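Local coordinates for protein aminopeptidase N (Francisella tularensis subsp. tularensis, PDB 5DLL) that probably removes N-terminal amino acids, preferably alanine, from peptides as a zinc-dependent M1-family metallopeptidase active in the breakdown of intracellular peptides, at residues Q656-N661 against R674-V679; F326-K331 against I382-F387; R625-D630 against A789-Y794; K229-K234 against F283-I288. One frame throughout, in Å; residues are numbered along the deposited sequence.

Contact 2 lies near the zinc site and contact 4 somewhat farther from it, whereas contacts 1 and 3 belong to the helical C-terminal region. In contact 2 the side chain of Leu328 is about 8 Å from the zinc ion; in contact 4 that of Ile288 is about 13 Å from it. The centres of these two contacts are 29 Å apart, and their nearest atoms about 12 Å. Contact 1 is nested inside the long chain loop that contact 3 closes, with about 17 Å between their nearest atoms. Contacts 1 and 2 fall on opposite sides of the chain's centre, 44 Å apart between centres, and none of the four touches another.

Contact 1: residues Q656-N661 against R674-V679; sequences QQCNDN and RKLKGV
Lys677 runs from Cys658 to Asn659, joining the end of helix 648-658 to helix 668-685 within the ARM-repeat-like helical region of the C-terminal part. Its CB starts the contact against Cys658 CB, at 3.8 Å. With CG anti to the backbone N (chi1 171°), the chain leads away from its own helix, and CD comes to 3.9 Å from Asn659 CA and equally near Asn659 ND2. A bend at chi3 then brings NZ 3.8 Å from Asn659 ND2. Both nitrogens are donors, so this approach is a contact without a bond; the ammonium group has its salt-bridge partner in Asp709.

Asn659 has left the helix and centres an inverse gamma turn, which Asp660 N marks with a weak 2.9 Å hydrogen bond to Cys658 O. The Asn659 side chain and the lysine chain lie askew rather than side by side. On the other flank, away from the lysine tip, the contact is apolar: Cys658 SG rests 3.8 Å from Leu676 CD2.

Contact 2: residues F326-K331 against I382-F387; sequences FQLSLK and IEMNNF
Phe326 meets Phe387 in an offset edge-to-face pair, the edge of Phe387 turned toward the face of Phe326. The centroids are 5.4 Å apart and the planes stand at 81°. Phe387 CG lies beside the backbone N, anti to the carbonyl carbon (chi1 -66°), which turns CE1 and CZ to Phe326. Phe387 CZ leads, 3.6 Å from Phe326 CD2, while Phe387 CE1 comes 3.9 Å from Phe326 CA, so the ring borders backbone as well as ring. Gln327 follows at the N-cap position of helix 328-346, and its O receives the 3.3 Å bond from Leu330 N. Leu328, in the first turn, points at the other segment: CD2 lies 3.7 Å from Phe387 CB and, more loosely, 4.3 Å from Met384 CE. The side chains of Leu328 and Phe387 run nearly perpendicular.

Farther along, Lys331 forms a salt bridge with Glu276. Segment 382-387, a loop with a 3-10 turn at 384-386 between strand 380-381 and helix 390-423, thus packs against the start of helix 328-346, which carries the zinc ligand Glu332; Tyr381 touches both phenylalanine rings.

Contact 3: residues R625-D630 against A789-Y794; sequences RVIMVD and ANFLQY
Phe791 and Val629 both hold their contacting carbon trans to the backbone N: chi1 is -164° for the ring of Phe791 and 171° for CG1 of Val629. Phe791 leaves its backbone at an angle to the other segment, and it is the length of the side chain that carries the ring across. There CE2 reaches Val629 CG1 at 3.8 Å, the two side chains meeting aslant. Ile627 adds a looser touch, its CG2 lying 4.5 Å from Phe791 CZ, close to the ring plane and therefore at the edge.

Both segments are helix starts in the helical, ARM-repeat-like C-terminal region, and their pairing brings together parts of the chain 159 residues apart. Met628 is the N-cap of helix 629-646, and Asn790 that of helix 791-794. The latter is capped by a side chain: Asn790 OD1 accepts from Gln793 N in a weak bond of 3.5 Å, fairly straight at 158°. The ND2 of the same amide donates to the carbonyl groups of Ala752 and Ile754, which fixes its rotation.

Around the ring, Val633 of helix 629-646 and Glu617 of helix 617-621 extend the surface that receives Phe791. Ile627 is tied by backbone hydrogen bonds to Arg832, and Asp630 OD2 by a salt bridge to Arg837.

Contact 4: residues K229-K234 against F283-I288; sequences KQDIDK and FNTKYI
Asp231 and Thr285 face each other with their side chains crossed at about a right angle, where two loops leave the mixed five-stranded sheet of the M1 peptidase region. Segment 229-234 follows strand 220-227 and leads into helix 236-253; segment 283-288 runs off the end of strand 280-284. Strand 261-267 separates these two parallel strands.

The carboxylate of Asp231 meets a methyl group: OD2 is 3.7 Å from Thr285 CG2, and CG 4.2 Å from the same atom. In Thr285 (chi1 43°), OG1 sits between the backbone N and the carbonyl carbon, which leaves CG2 to face the acid. The hydroxyl stays farther off, OG1 being 4.5 Å from Asp231 OD2. The pair is a van der Waals contact, and no hydrogen bond links the two segments.

Each loop curls as a short turn, closed in one by Lys234 N bonding to Asp231 O at 3.2 Å and in the other by Ile288 N to Thr285 O at 3.3 Å. Thr285 keeps a backbone bond to Val267, and Lys234 one to Ala290. At the far end of the contact the backbones approach through two carbonyl oxygens, Lys234 O lying 3.8 Å from Ile288 O.

Contact 1: residues Q656-N661 against R674-V679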
loop_
_atom_site.group_PDB
_atom_site.type_symbol
_atom_site.label_atom_id
_atom_site.label_comp_id
_atom_site.label_asym_id
_atom_site.label_seq_id
_atom_site.Cartn_x
_atom_site.Cartn_y
_atom_site.Cartn_z
ATOM N N GLN A 656 -5.169 -19.048 27.862
ATOM C CA GLN A 656 -5.613 -18.478 29.137
ATOM C C GLN A 656 -4.551 -17.581 29.783
ATOM O O GLN A 656 -4.882 -16.768 30.648
ATOM C CB GLN A 656 -6.117 -19.566 30.112
ATOM C CG GLN A 656 -7.610 -19.903 29.966
ATOM C CD GLN A 656 -8.550 -18.739 30.304
ATOM O OE1 GLN A 656 -8.268 -17.929 31.180
ATOM N NE2 GLN A 656 -9.677 -18.665 29.615
ATOM N N GLN A 657 -3.295 -17.699 29.355
ATOM C CA GLN A 657 -2.257 -16.763 29.801
ATOM C C GLN A 657 -2.219 -15.483 28.946
ATOM O O GLN A 657 -1.684 -14.461 29.379
ATOM C CB GLN A 657 -0.886 -17.453 29.884
ATOM C CG GLN A 657 0.051 -17.256 28.707
ATOM C CD GLN A 657 1.313 -18.101 28.820
ATOM O OE1 GLN A 657 1.369 -19.071 29.585
ATOM N NE2 GLN A 657 2.335 -17.734 28.054
ATOM N N CYS A 658 -2.781 -15.546 27.739
ATOM C CA CYS A 658 -2.997 -14.354 26.910
ATOM C C CYS A 658 -4.363 -13.711 27.168
ATOM O O CYS A 658 -4.543 -12.521 26.914
ATOM C CB CYS A 658 -2.882 -14.705 25.427
ATOM S SG CYS A 658 -1.249 -15.284 24.909
ATOM N N ASN A 659 -5.314 -14.502 27.665
ATOM C CA ASN A 659 -6.677 -14.042 27.938
ATOM C C ASN A 659 -6.751 -13.318 29.277
ATOM O O ASN A 659 -7.353 -13.809 30.236
ATOM C CB ASN A 659 -7.639 -15.240 27.921
ATOM C CG ASN A 659 -9.097 -14.839 28.090
ATOM O OD1 ASN A 659 -9.827 -15.454 28.863
ATOM N ND2 ASN A 659 -9.527 -13.814 27.364
ATOM N N ASP A 660 -6.130 -12.143 29.336
ATOM C CA ASP A 660 -6.035 -11.386 30.582
ATOM C C ASP A 660 -7.265 -10.490 30.755
ATOM O O ASP A 660 -8.151 -10.465 29.898
ATOM C CB ASP A 660 -4.715 -10.599 30.641
ATOM C CG ASP A 660 -4.725 -9.350 29.783
ATOM O OD1 ASP A 660 -5.283 -8.334 30.230
ATOM O OD2 ASP A 660 -4.154 -9.367 28.674
ATOM N N ASN A 661 -7.311 -9.765 31.867
ATOM C CA ASN A 661 -8.500 -9.028 32.276
ATOM C C ASN A 661 -8.282 -7.502 32.297
ATOM O O ASN A 661 -8.950 -6.776 33.036
ATOM C CB ASN A 661 -8.921 -9.539 33.661
ATOM C CG ASN A 661 -10.401 -9.355 33.939
ATOM O OD1 ASN A 661 -11.156 -8.864 33.101
ATOM N ND2 ASN A 661 -10.820 -9.750 35.133
ATOM N N ARG A 674 -3.455 -10.391 21.995
ATOM C CA ARG A 674 -4.758 -10.686 21.388
ATOM C C ARG A 674 -4.699 -11.554 20.138
ATOM O O ARG A 674 -5.649 -12.281 19.842
ATOM C CB ARG A 674 -5.503 -9.390 21.045
ATOM C CG ARG A 674 -6.341 -8.823 22.177
ATOM C CD ARG A 674 -7.217 -7.679 21.692
ATOM N NE ARG A 674 -6.422 -6.499 21.353
ATOM C CZ ARG A 674 -6.030 -5.564 22.220
ATOM N NH1 ARG A 674 -6.353 -5.646 23.507
ATOM N NH2 ARG A 674 -5.309 -4.532 21.796
ATOM N N LYS A 675 -3.609 -11.471 19.385
ATOM C CA LYS A 675 -3.517 -12.272 18.168
ATOM C C LYS A 675 -2.929 -13.655 18.422
ATOM O O LYS A 675 -3.375 -14.622 17.807
ATOM C CB LYS A 675 -2.800 -11.535 17.035
ATOM C CG LYS A 675 -1.393 -11.049 17.316
ATOM C CD LYS A 675 -0.842 -10.310 16.104
ATOM C CE LYS A 675 -1.592 -9.011 15.827
ATOM N NZ LYS A 675 -0.963 -8.209 14.744
ATOM N N LEU A 676 -1.962 -13.767 19.331
ATOM C CA LEU A 676 -1.506 -15.092 19.763
ATOM C C LEU A 676 -2.657 -15.834 20.438
ATOM O O LEU A 676 -2.828 -17.040 20.241
ATOM C CB LEU A 676 -0.316 -15.009 20.722
ATOM C CG LEU A 676 0.236 -16.381 21.143
ATOM C CD1 LEU A 676 0.782 -17.129 19.937
ATOM C CD2 LEU A 676 1.303 -16.270 22.220
ATOM N N LYS A 677 -3.433 -15.106 21.240
ATOM C CA LYS A 677 -4.663 -15.638 21.817
ATOM C C LYS A 677 -5.576 -16.214 20.729
ATOM O O LYS A 677 -6.131 -17.299 20.892
ATOM C CB LYS A 677 -5.396 -14.547 22.602
ATOM C CG LYS A 677 -6.789 -14.953 23.056
ATOM C CD LYS A 677 -7.381 -13.988 24.067
ATOM C CE LYS A 677 -7.552 -12.597 23.488
ATOM N NZ LYS A 677 -8.534 -11.812 24.286
ATOM N N GLY A 678 -5.729 -15.475 19.630
ATOM C CA GLY A 678 -6.544 -15.909 18.497
ATOM C C GLY A 678 -5.988 -17.122 17.772
ATOM O O GLY A 678 -6.746 -18.017 17.386
ATOM N N VAL A 679 -4.670 -17.153 17.576
ATOM C CA VAL A 679 -4.011 -18.307 16.954
ATOM C C VAL A 679 -4.243 -19.559 17.791
ATOM O O VAL A 679 -4.565 -20.620 17.255
ATOM C CB VAL A 679 -2.494 -18.086 16.777
ATOM C CG1 VAL A 679 -1.798 -19.375 16.338
ATOM C CG2 VAL A 679 -2.240 -16.975 15.771
#

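Contact 2: residues F326-K331 against I382-F387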
loop_
_atom_site.group_PDB
_atom_site.type_symbol
_atom_site.label_atom_id
_atom_site.label_comp_id
_atom_site.label_asym_id
_atom_site.label_seq_id
_atom_site.Cartn_x
_atom_site.Cartn_y
_atom_site.Cartn_z
ATOM N N PHE A 326 8.137 9.108 -14.602
ATOM C CA PHE A 326 8.914 7.853 -14.629
ATOM C C PHE A 326 9.664 7.702 -13.303
ATOM O O PHE A 326 10.027 6.599 -12.880
ATOM C CB PHE A 326 9.925 7.842 -15.786
ATOM C CG PHE A 326 9.306 8.000 -17.149
ATOM C CD1 PHE A 326 9.128 9.261 -17.709
ATOM C CD2 PHE A 326 8.916 6.888 -17.881
ATOM C CE1 PHE A 326 8.566 9.408 -18.968
ATOM C CE2 PHE A 326 8.356 7.025 -19.141
ATOM C CZ PHE A 326 8.181 8.288 -19.687
ATOM N N GLN A 327 9.866 8.846 -12.655
ATOM C CA GLN A 327 10.584 8.963 -11.400
ATOM C C GLN A 327 9.685 8.699 -10.177
ATOM O O GLN A 327 9.982 9.152 -9.071
ATOM C CB GLN A 327 11.196 10.375 -11.331
ATOM C CG GLN A 327 12.701 10.458 -11.540
ATOM C CD GLN A 327 13.213 9.823 -12.823
ATOM O OE1 GLN A 327 14.069 8.937 -12.793
ATOM N NE2 GLN A 327 12.716 10.291 -13.951
ATOM N N LEU A 328 8.616 7.933 -10.369
ATOM C CA LEU A 328 7.594 7.735 -9.340
ATOM C C LEU A 328 8.024 6.718 -8.274
ATOM O O LEU A 328 7.495 6.724 -7.160
ATOM C CB LEU A 328 6.277 7.303 -10.000
ATOM C CG LEU A 328 4.953 7.841 -9.446
ATOM C CD1 LEU A 328 5.000 9.334 -9.166
ATOM C CD2 LEU A 328 3.842 7.534 -10.433
ATOM N N SER A 329 8.983 5.856 -8.611
ATOM C CA SER A 329 9.585 4.928 -7.638
ATOM C C SER A 329 10.452 5.637 -6.587
ATOM O O SER A 329 10.850 5.021 -5.596
ATOM C CB SER A 329 10.428 3.871 -8.356
ATOM O OG SER A 329 11.525 4.463 -9.033
ATOM N N LEU A 330 10.766 6.912 -6.827
ATOM C CA LEU A 330 11.417 7.775 -5.841
ATOM C C LEU A 330 10.397 8.557 -4.997
ATOM O O LEU A 330 10.537 8.625 -3.774
ATOM C CB LEU A 330 12.367 8.755 -6.534
ATOM C CG LEU A 330 13.039 9.792 -5.627
ATOM C CD1 LEU A 330 13.899 9.102 -4.577
ATOM C CD2 LEU A 330 13.858 10.773 -6.450
ATOM N N LYS A 331 9.390 9.160 -5.635
ATOM C CA LYS A 331 8.412 9.972 -4.898
ATOM C C LYS A 331 7.633 9.118 -3.919
ATOM O O LYS A 331 7.422 9.516 -2.769
ATOM C CB LYS A 331 7.419 10.686 -5.823
ATOM C CG LYS A 331 6.414 11.546 -5.056
ATOM C CD LYS A 331 5.316 12.102 -5.939
ATOM C CE LYS A 331 4.178 11.116 -6.138
ATOM N NZ LYS A 331 3.207 11.136 -5.012
ATOM N N ILE A 382 2.099 4.611 -21.622
ATOM C CA ILE A 382 0.941 4.991 -22.434
ATOM C C ILE A 382 0.003 5.878 -21.607
ATOM O O ILE A 382 -0.280 7.016 -21.983
ATOM C CB ILE A 382 0.165 3.747 -22.929
ATOM C CG1 ILE A 382 1.087 2.811 -23.725
ATOM C CG2 ILE A 382 -1.037 4.164 -23.770
ATOM C CD1 ILE A 382 0.539 1.408 -23.900
ATOM N N GLU A 383 -0.463 5.343 -20.479
ATOM C CA GLU A 383 -1.313 6.076 -19.535
ATOM C C GLU A 383 -0.693 6.018 -18.138
ATOM O O GLU A 383 0.113 5.131 -17.850
ATOM C CB GLU A 383 -2.733 5.493 -19.514
ATOM C CG GLU A 383 -2.792 3.988 -19.268
ATOM C CD GLU A 383 -4.206 3.452 -19.138
ATOM O OE1 GLU A 383 -4.353 2.236 -18.887
ATOM O OE2 GLU A 383 -5.169 4.232 -19.287
ATOM N N MET A 384 -1.078 6.959 -17.278
ATOM C CA MET A 384 -0.532 7.057 -15.913
ATOM C C MET A 384 -0.704 5.792 -15.065
ATOM O O MET A 384 0.100 5.540 -14.168
ATOM C CB MET A 384 -1.148 8.248 -15.167
ATOM C CG MET A 384 -0.535 9.595 -15.525
ATOM S SD MET A 384 1.227 9.704 -15.154
ATOM C CE MET A 384 1.252 9.334 -13.402
ATOM N N ASN A 385 -1.744 5.008 -15.347
ATOM C CA ASN A 385 -2.008 3.756 -14.623
ATOM C C ASN A 385 -0.940 2.677 -14.822
ATOM O O ASN A 385 -0.890 1.715 -14.057
ATOM C CB ASN A 385 -3.381 3.193 -15.010
ATOM C CG ASN A 385 -4.525 4.077 -14.550
ATOM O OD1 ASN A 385 -4.665 4.362 -13.361
ATOM N ND2 ASN A 385 -5.352 4.514 -15.494
ATOM N N ASN A 386 -0.103 2.832 -15.850
ATOM C CA ASN A 386 1.054 1.953 -16.063
ATOM C C ASN A 386 2.062 2.032 -14.911
ATOM O O ASN A 386 2.759 1.061 -14.621
ATOM C CB ASN A 386 1.770 2.299 -17.378
ATOM C CG ASN A 386 0.910 2.055 -18.612
ATOM O OD1 ASN A 386 -0.315 1.967 -18.525
ATOM N ND2 ASN A 386 1.555 1.949 -19.770
ATOM N N PHE A 387 2.133 3.197 -14.266
ATOM C CA PHE A 387 3.048 3.423 -13.147
ATOM C C PHE A 387 2.513 2.966 -11.786
ATOM O O PHE A 387 3.298 2.687 -10.882
ATOM C CB PHE A 387 3.410 4.908 -13.050
ATOM C CG PHE A 387 4.214 5.422 -14.211
ATOM C CD1 PHE A 387 5.419 4.823 -14.560
ATOM C CD2 PHE A 387 3.784 6.527 -14.935
ATOM C CE1 PHE A 387 6.168 5.301 -15.620
ATOM C CE2 PHE A 387 4.531 7.013 -15.990
ATOM C CZ PHE A 387 5.724 6.399 -16.334
#

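Contact 3: residues R625-D630 against A789-Y794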
loop_
_atom_site.group_PDB
_atom_site.type_symbol
_atom_site.label_atom_id
_atom_site.label_comp_id
_atom_site.label_asym_id
_atom_site.label_seq_id
_atom_site.Cartn_x
_atom_site.Cartn_y
_atom_site.Cartn_z
ATOM N N ARG A 625 3.405 -25.819 -9.850
ATOM C CA ARG A 625 3.262 -25.424 -11.249
ATOM C C ARG A 625 1.822 -25.682 -11.706
ATOM O O ARG A 625 1.195 -24.824 -12.331
ATOM C CB ARG A 625 4.261 -26.184 -12.129
ATOM C CG ARG A 625 4.484 -25.556 -13.500
ATOM C CD ARG A 625 5.498 -26.332 -14.332
ATOM N NE ARG A 625 5.104 -27.731 -14.514
ATOM C CZ ARG A 625 4.174 -28.163 -15.367
ATOM N NH1 ARG A 625 3.510 -27.315 -16.151
ATOM N NH2 ARG A 625 3.900 -29.462 -15.438
ATOM N N VAL A 626 1.315 -26.872 -11.392
ATOM C CA VAL A 626 -0.095 -27.208 -11.578
ATOM C C VAL A 626 -0.725 -27.337 -10.191
ATOM O O VAL A 626 -0.371 -28.237 -9.424
ATOM C CB VAL A 626 -0.267 -28.531 -12.351
ATOM C CG1 VAL A 626 -1.745 -28.822 -12.592
ATOM C CG2 VAL A 626 0.501 -28.487 -13.669
ATOM N N ILE A 627 -1.649 -26.433 -9.873
ATOM C CA ILE A 627 -2.237 -26.364 -8.536
ATOM C C ILE A 627 -3.170 -27.549 -8.273
ATOM O O ILE A 627 -4.276 -27.620 -8.819
ATOM C CB ILE A 627 -2.998 -25.035 -8.329
ATOM C CG1 ILE A 627 -2.009 -23.859 -8.355
ATOM C CG2 ILE A 627 -3.786 -25.057 -7.022
ATOM C CD1 ILE A 627 -2.652 -22.484 -8.355
ATOM N N MET A 628 -2.712 -28.478 -7.438
ATOM C CA MET A 628 -3.519 -29.627 -7.036
ATOM C C MET A 628 -4.325 -29.219 -5.811
ATOM O O MET A 628 -3.845 -29.315 -4.683
ATOM C CB MET A 628 -2.623 -30.827 -6.719
ATOM C CG MET A 628 -1.646 -31.190 -7.829
ATOM S SD MET A 628 -2.438 -31.478 -9.421
ATOM C CE MET A 628 -3.515 -32.856 -9.019
ATOM N N VAL A 629 -5.550 -28.757 -6.042
ATOM C CA VAL A 629 -6.337 -28.104 -4.994
ATOM C C VAL A 629 -6.690 -29.046 -3.849
ATOM O O VAL A 629 -6.488 -28.702 -2.689
ATOM C CB VAL A 629 -7.626 -27.464 -5.559
ATOM C CG1 VAL A 629 -8.540 -26.973 -4.437
ATOM C CG2 VAL A 629 -7.271 -26.316 -6.495
ATOM N N ASP A 630 -7.206 -30.226 -4.171
ATOM C CA ASP A 630 -7.637 -31.171 -3.137
ATOM C C ASP A 630 -6.464 -31.795 -2.376
ATOM O O ASP A 630 -6.591 -32.084 -1.188
ATOM C CB ASP A 630 -8.540 -32.258 -3.728
ATOM C CG ASP A 630 -9.872 -31.708 -4.223
ATOM O OD1 ASP A 630 -10.554 -30.991 -3.450
ATOM O OD2 ASP A 630 -10.237 -32.001 -5.385
ATOM N N ALA A 789 -12.073 -15.704 -2.193
ATOM C CA ALA A 789 -10.878 -15.938 -1.368
ATOM C C ALA A 789 -11.020 -17.131 -0.410
ATOM O O ALA A 789 -10.053 -17.505 0.251
ATOM C CB ALA A 789 -10.531 -14.682 -0.584
ATOM N N ASN A 790 -12.222 -17.704 -0.325
ATOM C CA ASN A 790 -12.472 -18.941 0.418
ATOM C C ASN A 790 -12.020 -20.123 -0.434
ATOM O O ASN A 790 -12.781 -20.628 -1.259
ATOM C CB ASN A 790 -13.969 -19.053 0.763
ATOM C CG ASN A 790 -14.317 -20.314 1.544
ATOM O OD1 ASN A 790 -13.613 -21.320 1.488
ATOM N ND2 ASN A 790 -15.430 -20.266 2.265
ATOM N N PHE A 791 -10.785 -20.565 -0.211
ATOM C CA PHE A 791 -10.092 -21.489 -1.118
ATOM C C PHE A 791 -10.835 -22.802 -1.394
ATOM O O PHE A 791 -11.194 -23.073 -2.535
ATOM C CB PHE A 791 -8.687 -21.787 -0.591
ATOM C CG PHE A 791 -7.774 -22.405 -1.609
ATOM C CD1 PHE A 791 -7.193 -21.623 -2.603
ATOM C CD2 PHE A 791 -7.478 -23.762 -1.568
ATOM C CE1 PHE A 791 -6.342 -22.185 -3.544
ATOM C CE2 PHE A 791 -6.624 -24.329 -2.501
ATOM C CZ PHE A 791 -6.056 -23.541 -3.493
ATOM N N LEU A 792 -11.067 -23.603 -0.357
ATOM C CA LEU A 792 -11.701 -24.919 -0.515
ATOM C C LEU A 792 -13.066 -24.863 -1.218
ATOM O O LEU A 792 -13.346 -25.669 -2.113
ATOM C CB LEU A 792 -11.851 -25.596 0.855
ATOM C CG LEU A 792 -12.662 -26.898 0.937
ATOM C CD1 LEU A 792 -12.189 -27.936 -0.076
ATOM C CD2 LEU A 792 -12.607 -27.454 2.354
ATOM N N GLN A 793 -13.899 -23.903 -0.816
ATOM C CA GLN A 793 -15.302 -23.845 -1.240
ATOM C C GLN A 793 -15.523 -23.201 -2.614
ATOM O O GLN A 793 -16.397 -23.632 -3.375
ATOM C CB GLN A 793 -16.135 -23.120 -0.176
ATOM C CG GLN A 793 -16.140 -23.817 1.179
ATOM C CD GLN A 793 -16.686 -25.232 1.104
ATOM O OE1 GLN A 793 -17.651 -25.500 0.388
ATOM N NE2 GLN A 793 -16.072 -26.145 1.843
ATOM N N TYR A 794 -14.745 -22.166 -2.924
ATOM C CA TYR A 794 -14.788 -21.548 -4.245
ATOM C C TYR A 794 -14.223 -22.495 -5.305
ATOM O O TYR A 794 -14.752 -22.572 -6.409
ATOM C CB TYR A 794 -14.018 -20.221 -4.259
ATOM C CG TYR A 794 -13.858 -19.645 -5.650
ATOM C CD1 TYR A 794 -14.956 -19.142 -6.338
ATOM C CD2 TYR A 794 -12.617 -19.617 -6.281
ATOM C CE1 TYR A 794 -14.826 -18.622 -7.612
ATOM C CE2 TYR A 794 -12.477 -19.095 -7.555
ATOM C CZ TYR A 794 -13.584 -18.599 -8.216
ATOM O OH TYR A 794 -13.466 -18.086 -9.488
#

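Contact 4: residues K229-K234 against F283-I288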
loop_
_atom_site.group_PDB
_atom_site.type_symbol
_atom_site.label_atom_id
_atom_site.label_comp_id
_atom_site.label_asym_id
_atom_site.label_seq_id
_atom_site.Cartn_x
_atom_site.Cartn_y
_atom_site.Cartn_z
ATOM N N LYS A 229 -20.560 16.690 10.050
ATOM C CA LYS A 229 -21.027 16.520 11.427
ATOM C C LYS A 229 -21.105 15.049 11.854
ATOM O O LYS A 229 -20.699 14.698 12.962
ATOM C CB LYS A 229 -22.400 17.199 11.586
ATOM C CG LYS A 229 -23.086 17.017 12.937
ATOM C CD LYS A 229 -22.240 17.528 14.092
ATOM C CE LYS A 229 -23.015 17.469 15.400
ATOM N NZ LYS A 229 -22.162 17.822 16.569
ATOM N N GLN A 230 -21.618 14.196 10.971
ATOM C CA GLN A 230 -21.861 12.783 11.297
ATOM C C GLN A 230 -20.596 11.904 11.281
ATOM O O GLN A 230 -20.562 10.850 11.924
ATOM C CB GLN A 230 -22.943 12.187 10.379
ATOM C CG GLN A 230 -22.647 12.242 8.881
ATOM C CD GLN A 230 -23.135 13.515 8.202
ATOM O OE1 GLN A 230 -23.283 14.565 8.836
ATOM N NE2 GLN A 230 -23.372 13.429 6.898
ATOM N N ASP A 231 -19.567 12.341 10.554
ATOM C CA ASP A 231 -18.302 11.601 10.443
ATOM C C ASP A 231 -17.228 12.019 11.468
ATOM O O ASP A 231 -16.326 11.235 11.779
ATOM C CB ASP A 231 -17.721 11.762 9.027
ATOM C CG ASP A 231 -18.603 11.145 7.943
ATOM O OD1 ASP A 231 -19.320 10.163 8.229
ATOM O OD2 ASP A 231 -18.564 11.638 6.793
ATOM N N ILE A 232 -17.324 13.243 11.988
ATOM C CA ILE A 232 -16.227 13.848 12.761
ATOM C C ILE A 232 -15.898 13.113 14.076
ATOM O O ILE A 232 -14.732 13.053 14.483
ATOM C CB ILE A 232 -16.486 15.365 13.009
ATOM C CG1 ILE A 232 -15.192 16.097 13.402
ATOM C CG2 ILE A 232 -17.563 15.585 14.071
ATOM C CD1 ILE A 232 -14.097 16.067 12.356
ATOM N N ASP A 233 -16.915 12.538 14.721
ATOM C CA ASP A 233 -16.730 11.830 15.997
ATOM C C ASP A 233 -15.807 10.608 15.891
ATOM O O ASP A 233 -15.242 10.177 16.890
ATOM C CB ASP A 233 -18.084 11.401 16.583
ATOM C CG ASP A 233 -18.906 12.576 17.097
ATOM O OD1 ASP A 233 -18.458 13.737 16.964
ATOM O OD2 ASP A 233 -20.008 12.335 17.637
ATOM N N LYS A 234 -15.651 10.061 14.688
ATOM C CA LYS A 234 -14.791 8.904 14.470
ATOM C C LYS A 234 -13.432 9.301 13.873
ATOM O O LYS A 234 -12.712 8.448 13.352
ATOM C CB LYS A 234 -15.498 7.889 13.559
ATOM C CG LYS A 234 -16.856 7.415 14.064
ATOM C CD LYS A 234 -18.012 8.221 13.479
ATOM C CE LYS A 234 -19.355 7.825 14.081
ATOM N NZ LYS A 234 -19.574 8.362 15.457
ATOM N N PHE A 283 -8.576 12.727 2.288
ATOM C CA PHE A 283 -8.752 11.288 2.432
ATOM C C PHE A 283 -10.198 10.913 2.194
ATOM O O PHE A 283 -11.101 11.719 2.413
ATOM C CB PHE A 283 -8.395 10.825 3.850
ATOM C CG PHE A 283 -6.964 11.054 4.242
ATOM C CD1 PHE A 283 -6.563 12.278 4.762
ATOM C CD2 PHE A 283 -6.024 10.035 4.136
ATOM C CE1 PHE A 283 -5.245 12.491 5.143
ATOM C CE2 PHE A 283 -4.705 10.244 4.518
ATOM C CZ PHE A 283 -4.314 11.475 5.017
ATOM N N ASN A 284 -10.396 9.674 1.758
ATOM C CA ASN A 284 -11.688 9.018 1.835
ATOM C C ASN A 284 -11.985 8.834 3.315
ATOM O O ASN A 284 -11.074 8.498 4.080
ATOM C CB ASN A 284 -11.613 7.656 1.140
ATOM C CG ASN A 284 -12.968 7.120 0.733
ATOM O OD1 ASN A 284 -13.957 7.245 1.456
ATOM N ND2 ASN A 284 -13.014 6.505 -0.438
ATOM N N THR A 285 -13.231 9.057 3.732
ATOM C CA THR A 285 -13.584 8.918 5.155
ATOM C C THR A 285 -13.338 7.511 5.697
ATOM O O THR A 285 -12.947 7.360 6.849
ATOM C CB THR A 285 -15.048 9.304 5.456
ATOM O OG1 THR A 285 -15.917 8.767 4.451
ATOM C CG2 THR A 285 -15.204 10.811 5.512
ATOM N N LYS A 286 -13.550 6.490 4.872
ATOM C CA LYS A 286 -13.409 5.106 5.331
ATOM C C LYS A 286 -11.978 4.731 5.719
ATOM O O LYS A 286 -11.782 3.775 6.469
ATOM C CB LYS A 286 -13.953 4.111 4.293
ATOM C CG LYS A 286 -13.146 3.993 3.010
ATOM C CD LYS A 286 -13.547 2.753 2.223
ATOM C CE LYS A 286 -12.889 2.732 0.853
ATOM N NZ LYS A 286 -12.919 1.384 0.222
ATOM N N TYR A 287 -10.990 5.473 5.219
ATOM C CA TYR A 287 -9.583 5.173 5.506
ATOM C C TYR A 287 -9.032 5.845 6.767
ATOM O O TYR A 287 -7.940 5.478 7.207
ATOM C CB TYR A 287 -8.684 5.518 4.303
ATOM C CG TYR A 287 -8.884 4.630 3.083
ATOM C CD1 TYR A 287 -8.903 3.236 3.196
ATOM C CD2 TYR A 287 -9.030 5.182 1.811
ATOM C CE1 TYR A 287 -9.082 2.428 2.084
ATOM C CE2 TYR A 287 -9.208 4.380 0.695
ATOM C CZ TYR A 287 -9.230 3.007 0.835
ATOM O OH TYR A 287 -9.408 2.210 -0.273
ATOM N N ILE A 288 -9.756 6.809 7.347
ATOM C CA ILE A 288 -9.294 7.484 8.582
ATOM C C ILE A 288 -10.249 7.412 9.788
ATOM O O ILE A 288 -9.953 7.970 10.851
ATOM C CB ILE A 288 -8.929 8.966 8.324
ATOM C CG1 ILE A 288 -10.159 9.780 7.921
ATOM C CG2 ILE A 288 -7.851 9.075 7.253
ATOM C CD1 ILE A 288 -9.876 11.262 7.810
#